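N-(5'-phosphoribosyl)anthranilate isomerase (Thermococcus kodakarensis, PDB 5LHF) catalyses the isomerisation of N-(5-phospho-beta-D-ribosyl)anthranilate to 1-(2-carboxyphenylamino)-1-deoxy-D-ribulose 5-phosphate, the third step of tryptophan synthesis from chorismate. Local coordinates at residues I125-T137 against S150-G163. Sequence-based numbering, arbitrary orientation.
Sequences IGQYEVDKILLDT and SAIIAKEYPIVLAG
L134, L135 and D136 pair in parallel with V160, L161 and A162, joining the sixth and seventh strands of the TIM barrel; helix 143-156 makes the beta-alpha-beta crossover and packs back over L135. A backbone ladder carries the pairing: V160 N donates to I133 O (2.7 Å), L135 N to V160 O, and A162 N to L135 O. At the N-terminal end of the strands a water extends the ladder, accepting from I133 N and donating to P158 O. On the barrel interior, L134 sets CD2 against A162 CB at 3.6 Å, while its CD1 faces V160 CG1. Toward the helices, L135 CD1 touches I159 CD1 (3.7 Å) and, from another direction, I153 CB (3.8 Å), the L135 and I159 side chains meeting at about a right angle. In I125 the first torsion (chi1 -65°) sets CG2 anti to the backbone N and over one face of the Y157 ring, a CH-pi contact 4.0 Å from the centroid and displaced toward the rim, while the extended CG1-CD1 arm reaches I153 CG2. T137 closes the C-terminal end of the ladder: its N and its OG1 both donate to A162 O, at 3.0 Å and 2.8 Å, the amide from above the carbonyl plane and the hydroxyl closer to it. Its CG2 meets L161 CD1 on the helix-facing side. A valine in place of T137 would probably keep the apolar touch on L161 but leave A162 O with one donor from this residue instead of two. The chemistry thus divides by layer: directional backbone bonds set the strand register, branched apolar side chains join the strands to helices 114-126 and 143-156, and a threonine hydroxyl adds a second donor to A162 O.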
loop_
_atom_site.group_PDB
_atom_site.type_symbol
_atom_site.label_atom_id
_atom_site.label_comp_id
_atom_site.label_asym_id
_atom_site.label_seq_id
_atom_site.Cartn_x
_atom_site.Cartn_y
_atom_site.Cartn_z
ATOM N N ILE A 125 -12.322 4.165 -9.114
ATOM C CA ILE A 125 -12.376 3.297 -7.940
ATOM C C ILE A 125 -13.657 2.468 -7.930
ATOM O O ILE A 125 -13.641 1.277 -7.589
ATOM C CB ILE A 125 -12.226 4.149 -6.666
ATOM C CG1 ILE A 125 -10.833 4.784 -6.647
ATOM C CG2 ILE A 125 -12.484 3.323 -5.419
ATOM C CD1 ILE A 125 -10.599 5.767 -5.496
ATOM N N GLY A 126 -14.782 3.076 -8.307
ATOM C CA GLY A 126 -16.046 2.353 -8.336
ATOM C C GLY A 126 -16.056 1.140 -9.248
ATOM O O GLY A 126 -16.893 0.249 -9.070
ATOM N N GLN A 127 -15.135 1.078 -10.211
ATOM C CA GLN A 127 -15.081 -0.043 -11.147
ATOM C C GLN A 127 -14.575 -1.334 -10.518
ATOM O O GLN A 127 -14.745 -2.401 -11.126
ATOM C CB GLN A 127 -14.196 0.320 -12.339
ATOM C CG GLN A 127 -14.552 1.643 -13.002
ATOM C CD GLN A 127 -13.707 1.923 -14.235
ATOM O OE1 GLN A 127 -12.901 1.089 -14.648
ATOM N NE2 GLN A 127 -13.883 3.101 -14.825
ATOM N N TYR A 128 -13.965 -1.272 -9.333
ATOM C CA TYR A 128 -13.330 -2.427 -8.719
ATOM C C TYR A 128 -14.126 -2.914 -7.516
ATOM O O TYR A 128 -14.828 -2.144 -6.851
ATOM C CB TYR A 128 -11.890 -2.101 -8.288
ATOM C CG TYR A 128 -10.936 -1.947 -9.448
ATOM C CD1 TYR A 128 -10.142 -3.012 -9.864
ATOM C CD2 TYR A 128 -10.841 -0.750 -10.145
ATOM C CE1 TYR A 128 -9.272 -2.883 -10.934
ATOM C CE2 TYR A 128 -9.975 -0.614 -11.224
ATOM C CZ TYR A 128 -9.193 -1.689 -11.612
ATOM O OH TYR A 128 -8.322 -1.576 -12.669
ATOM N N GLU A 129 -14.000 -4.208 -7.244
ATOM C CA GLU A 129 -14.503 -4.828 -6.023
ATOM C C GLU A 129 -13.289 -5.378 -5.284
ATOM O O GLU A 129 -12.791 -6.457 -5.620
ATOM C CB GLU A 129 -15.520 -5.928 -6.329
ATOM C CG GLU A 129 -16.622 -5.526 -7.305
ATOM C CD GLU A 129 -17.156 -6.696 -8.099
ATOM O OE1 GLU A 129 -16.873 -6.767 -9.314
ATOM O OE2 GLU A 129 -17.855 -7.549 -7.515
ATOM N N VAL A 130 -12.800 -4.639 -4.287
ATOM C CA VAL A 130 -11.584 -5.008 -3.575
ATOM C C VAL A 130 -11.777 -4.779 -2.084
ATOM O O VAL A 130 -12.658 -4.030 -1.652
ATOM C CB VAL A 130 -10.351 -4.230 -4.089
ATOM C CG1 VAL A 130 -9.927 -4.783 -5.440
ATOM C CG2 VAL A 130 -10.667 -2.745 -4.208
ATOM N N ASP A 131 -10.954 -5.473 -1.294
ATOM C CA ASP A 131 -11.009 -5.312 0.151
ATOM C C ASP A 131 -10.588 -3.905 0.551
ATOM O O ASP A 131 -11.193 -3.297 1.442
ATOM C CB ASP A 131 -10.122 -6.362 0.829
ATOM C CG ASP A 131 -10.298 -6.403 2.351
ATOM O OD1 ASP A 131 -11.451 -6.504 2.817
ATOM O OD2 ASP A 131 -9.279 -6.330 3.083
ATOM N N LYS A 132 -9.564 -3.359 -0.107
ATOM C CA LYS A 132 -8.948 -2.127 0.363
ATOM C C LYS A 132 -8.512 -1.270 -0.812
ATOM O O LYS A 132 -8.114 -1.779 -1.863
ATOM C CB LYS A 132 -7.739 -2.398 1.273
ATOM C CG LYS A 132 -8.081 -2.845 2.688
ATOM C CD LYS A 132 -6.848 -2.760 3.590
ATOM C CE LYS A 132 -7.075 -3.390 4.965
ATOM N NZ LYS A 132 -7.839 -2.527 5.898
ATOM N N ILE A 133 -8.574 0.042 -0.600
ATOM C CA ILE A 133 -8.192 1.055 -1.577
ATOM C C ILE A 133 -6.959 1.768 -1.046
ATOM O O ILE A 133 -6.998 2.346 0.050
ATOM C CB ILE A 133 -9.325 2.068 -1.808
ATOM C CG1 ILE A 133 -10.553 1.400 -2.435
ATOM C CG2 ILE A 133 -8.836 3.258 -2.625
ATOM C CD1 ILE A 133 -10.304 0.860 -3.792
ATOM N N LEU A 134 -5.867 1.740 -1.807
ATOM C CA LEU A 134 -4.676 2.508 -1.465
ATOM C C LEU A 134 -4.539 3.681 -2.424
ATOM O O LEU A 134 -4.656 3.510 -3.642
ATOM C CB LEU A 134 -3.419 1.632 -1.505
ATOM C CG LEU A 134 -2.113 2.245 -0.994
ATOM C CD1 LEU A 134 -1.262 1.173 -0.259
ATOM C CD2 LEU A 134 -1.318 2.840 -2.159
ATOM N N LEU A 135 -4.296 4.867 -1.871
ATOM C CA LEU A 135 -4.074 6.074 -2.661
ATOM C C LEU A 135 -2.592 6.427 -2.579
ATOM O O LEU A 135 -2.086 6.777 -1.507
ATOM C CB LEU A 135 -4.952 7.235 -2.173
ATOM C CG LEU A 135 -6.473 7.077 -2.293
ATOM C CD1 LEU A 135 -7.224 8.369 -1.925
ATOM C CD2 LEU A 135 -6.853 6.621 -3.688
ATOM N N ASP A 136 -1.905 6.350 -3.710
ATOM C CA ASP A 136 -0.463 6.580 -3.777
ATOM C C ASP A 136 -0.206 8.031 -4.184
ATOM O O ASP A 136 -0.341 8.386 -5.357
ATOM C CB ASP A 136 0.164 5.599 -4.761
ATOM C CG ASP A 136 1.673 5.606 -4.705
ATOM O OD1 ASP A 136 2.293 5.259 -5.723
ATOM O OD2 ASP A 136 2.244 5.963 -3.651
ATOM N N THR A 137 0.197 8.862 -3.224
ATOM C CA THR A 137 0.403 10.290 -3.446
ATOM C C THR A 137 1.806 10.576 -3.987
ATOM O O THR A 137 2.752 9.822 -3.756
ATOM C CB THR A 137 0.184 11.070 -2.152
ATOM O OG1 THR A 137 1.157 10.667 -1.183
ATOM C CG2 THR A 137 -1.202 10.801 -1.599
ATOM N N SER A 150 -7.237 13.367 -1.980
ATOM C CA SER A 150 -7.394 12.177 -1.155
ATOM C C SER A 150 -8.391 12.416 -0.033
ATOM O O SER A 150 -9.150 11.508 0.338
ATOM C CB SER A 150 -6.035 11.753 -0.593
ATOM O OG SER A 150 -5.123 11.498 -1.650
ATOM N N ALA A 151 -8.405 13.635 0.520
ATOM C CA ALA A 151 -9.341 13.933 1.596
ATOM C C ALA A 151 -10.785 13.779 1.133
ATOM O O ALA A 151 -11.638 13.321 1.902
ATOM C CB ALA A 151 -9.092 15.342 2.137
ATOM N N ILE A 152 -11.073 14.121 -0.123
ATOM C CA ILE A 152 -12.423 13.923 -0.642
ATOM C C ILE A 152 -12.726 12.434 -0.800
ATOM O O ILE A 152 -13.817 11.968 -0.448
ATOM C CB ILE A 152 -12.603 14.690 -1.964
ATOM C CG1 ILE A 152 -12.489 16.200 -1.718
ATOM C CG2 ILE A 152 -13.946 14.351 -2.592
ATOM C CD1 ILE A 152 -12.430 17.048 -2.998
ATOM N N ILE A 153 -11.762 11.664 -1.318
ATOM C CA ILE A 153 -11.957 10.228 -1.491
ATOM C C ILE A 153 -12.181 9.546 -0.148
ATOM O O ILE A 153 -12.975 8.600 -0.041
ATOM C CB ILE A 153 -10.756 9.607 -2.227
ATOM C CG1 ILE A 153 -10.398 10.399 -3.492
ATOM C CG2 ILE A 153 -11.035 8.142 -2.538
ATOM C CD1 ILE A 153 -11.455 10.388 -4.547
ATOM N N ALA A 154 -11.474 10.000 0.897
ATOM C CA ALA A 154 -11.507 9.324 2.189
ATOM C C ALA A 154 -12.865 9.424 2.864
ATOM O O ALA A 154 -13.132 8.660 3.795
ATOM C CB ALA A 154 -10.428 9.895 3.123
ATOM N N LYS A 155 -13.724 10.351 2.426
ATOM C CA LYS A 155 -15.068 10.434 2.986
ATOM C C LYS A 155 -15.968 9.317 2.467
ATOM O O LYS A 155 -16.919 8.927 3.157
ATOM C CB LYS A 155 -15.684 11.803 2.681
ATOM C CG LYS A 155 -14.943 12.949 3.353
ATOM C CD LYS A 155 -15.492 14.294 2.927
ATOM C CE LYS A 155 -14.537 15.413 3.290
ATOM N NZ LYS A 155 -15.131 16.748 3.018
ATOM N N GLU A 156 -15.678 8.791 1.272
ATOM C CA GLU A 156 -16.485 7.758 0.626
ATOM C C GLU A 156 -15.966 6.345 0.840
ATOM O O GLU A 156 -16.752 5.390 0.782
ATOM C CB GLU A 156 -16.570 8.006 -0.886
ATOM C CG GLU A 156 -17.295 9.276 -1.274
ATOM C CD GLU A 156 -18.574 9.484 -0.483
ATOM O OE1 GLU A 156 -19.416 8.557 -0.453
ATOM O OE2 GLU A 156 -18.728 10.571 0.119
ATOM N N TYR A 157 -14.666 6.177 1.044
ATOM C CA TYR A 157 -14.076 4.867 1.263
ATOM C C TYR A 157 -13.083 4.962 2.406
ATOM O O TYR A 157 -12.451 6.006 2.595
ATOM C CB TYR A 157 -13.345 4.347 0.016
ATOM C CG TYR A 157 -14.217 4.206 -1.213
ATOM C CD1 TYR A 157 -15.001 3.075 -1.407
ATOM C CD2 TYR A 157 -14.243 5.197 -2.188
ATOM C CE1 TYR A 157 -15.795 2.940 -2.532
ATOM C CE2 TYR A 157 -15.030 5.068 -3.318
ATOM C CZ TYR A 157 -15.806 3.940 -3.482
ATOM O OH TYR A 157 -16.597 3.814 -4.602
ATOM N N PRO A 158 -12.899 3.841 3.194
ATOM C CA PRO A 158 -11.834 3.791 4.216
ATOM C C PRO A 158 -10.476 3.532 3.566
ATOM O O PRO A 158 -9.941 2.428 3.541
ATOM C CB PRO A 158 -12.290 2.641 5.116
ATOM C CG PRO A 158 -13.034 1.733 4.198
ATOM C CD PRO A 158 -13.706 2.608 3.173
ATOM N N ILE A 159 -9.894 4.587 3.006
ATOM C CA ILE A 159 -8.733 4.411 2.139
ATOM C C ILE A 159 -7.463 4.277 2.978
ATOM O O ILE A 159 -7.406 4.672 4.147
ATOM C CB ILE A 159 -8.619 5.569 1.128
ATOM C CG1 ILE A 159 -8.367 6.898 1.844
ATOM C CG2 ILE A 159 -9.879 5.648 0.245
ATOM C CD1 ILE A 159 -6.986 7.464 1.636
ATOM N N VAL A 160 -6.434 3.697 2.365
ATOM C CA VAL A 160 -5.091 3.637 2.927
ATOM C C VAL A 160 -4.255 4.686 2.206
ATOM O O VAL A 160 -4.098 4.627 0.980
ATOM C CB VAL A 160 -4.467 2.239 2.761
ATOM C CG1 VAL A 160 -3.039 2.212 3.321
ATOM C CG2 VAL A 160 -5.322 1.170 3.432
ATOM N N LEU A 161 -3.734 5.656 2.951
ATOM C CA LEU A 161 -2.923 6.726 2.378
ATOM C C LEU A 161 -1.465 6.293 2.303
ATOM O O LEU A 161 -0.913 5.789 3.288
ATOM C CB LEU A 161 -3.038 7.996 3.219
ATOM C CG LEU A 161 -2.326 9.250 2.690
ATOM C CD1 LEU A 161 -2.928 9.741 1.381
ATOM C CD2 LEU A 161 -2.355 10.361 3.774
ATOM N N ALA A 162 -0.839 6.504 1.141
ATOM C CA ALA A 162 0.538 6.068 0.925
ATOM C C ALA A 162 1.291 7.121 0.127
ATOM O O ALA A 162 0.703 8.054 -0.432
ATOM C CB ALA A 162 0.599 4.722 0.188
ATOM N N GLY A 163 2.607 6.941 0.054
ATOM C CA GLY A 163 3.439 7.801 -0.764
ATOM C C GLY A 163 4.248 8.812 0.021
ATOM O O GLY A 163 3.721 9.839 0.454
HETATM O O HOH W 1 -10.281 1.281 1.035
#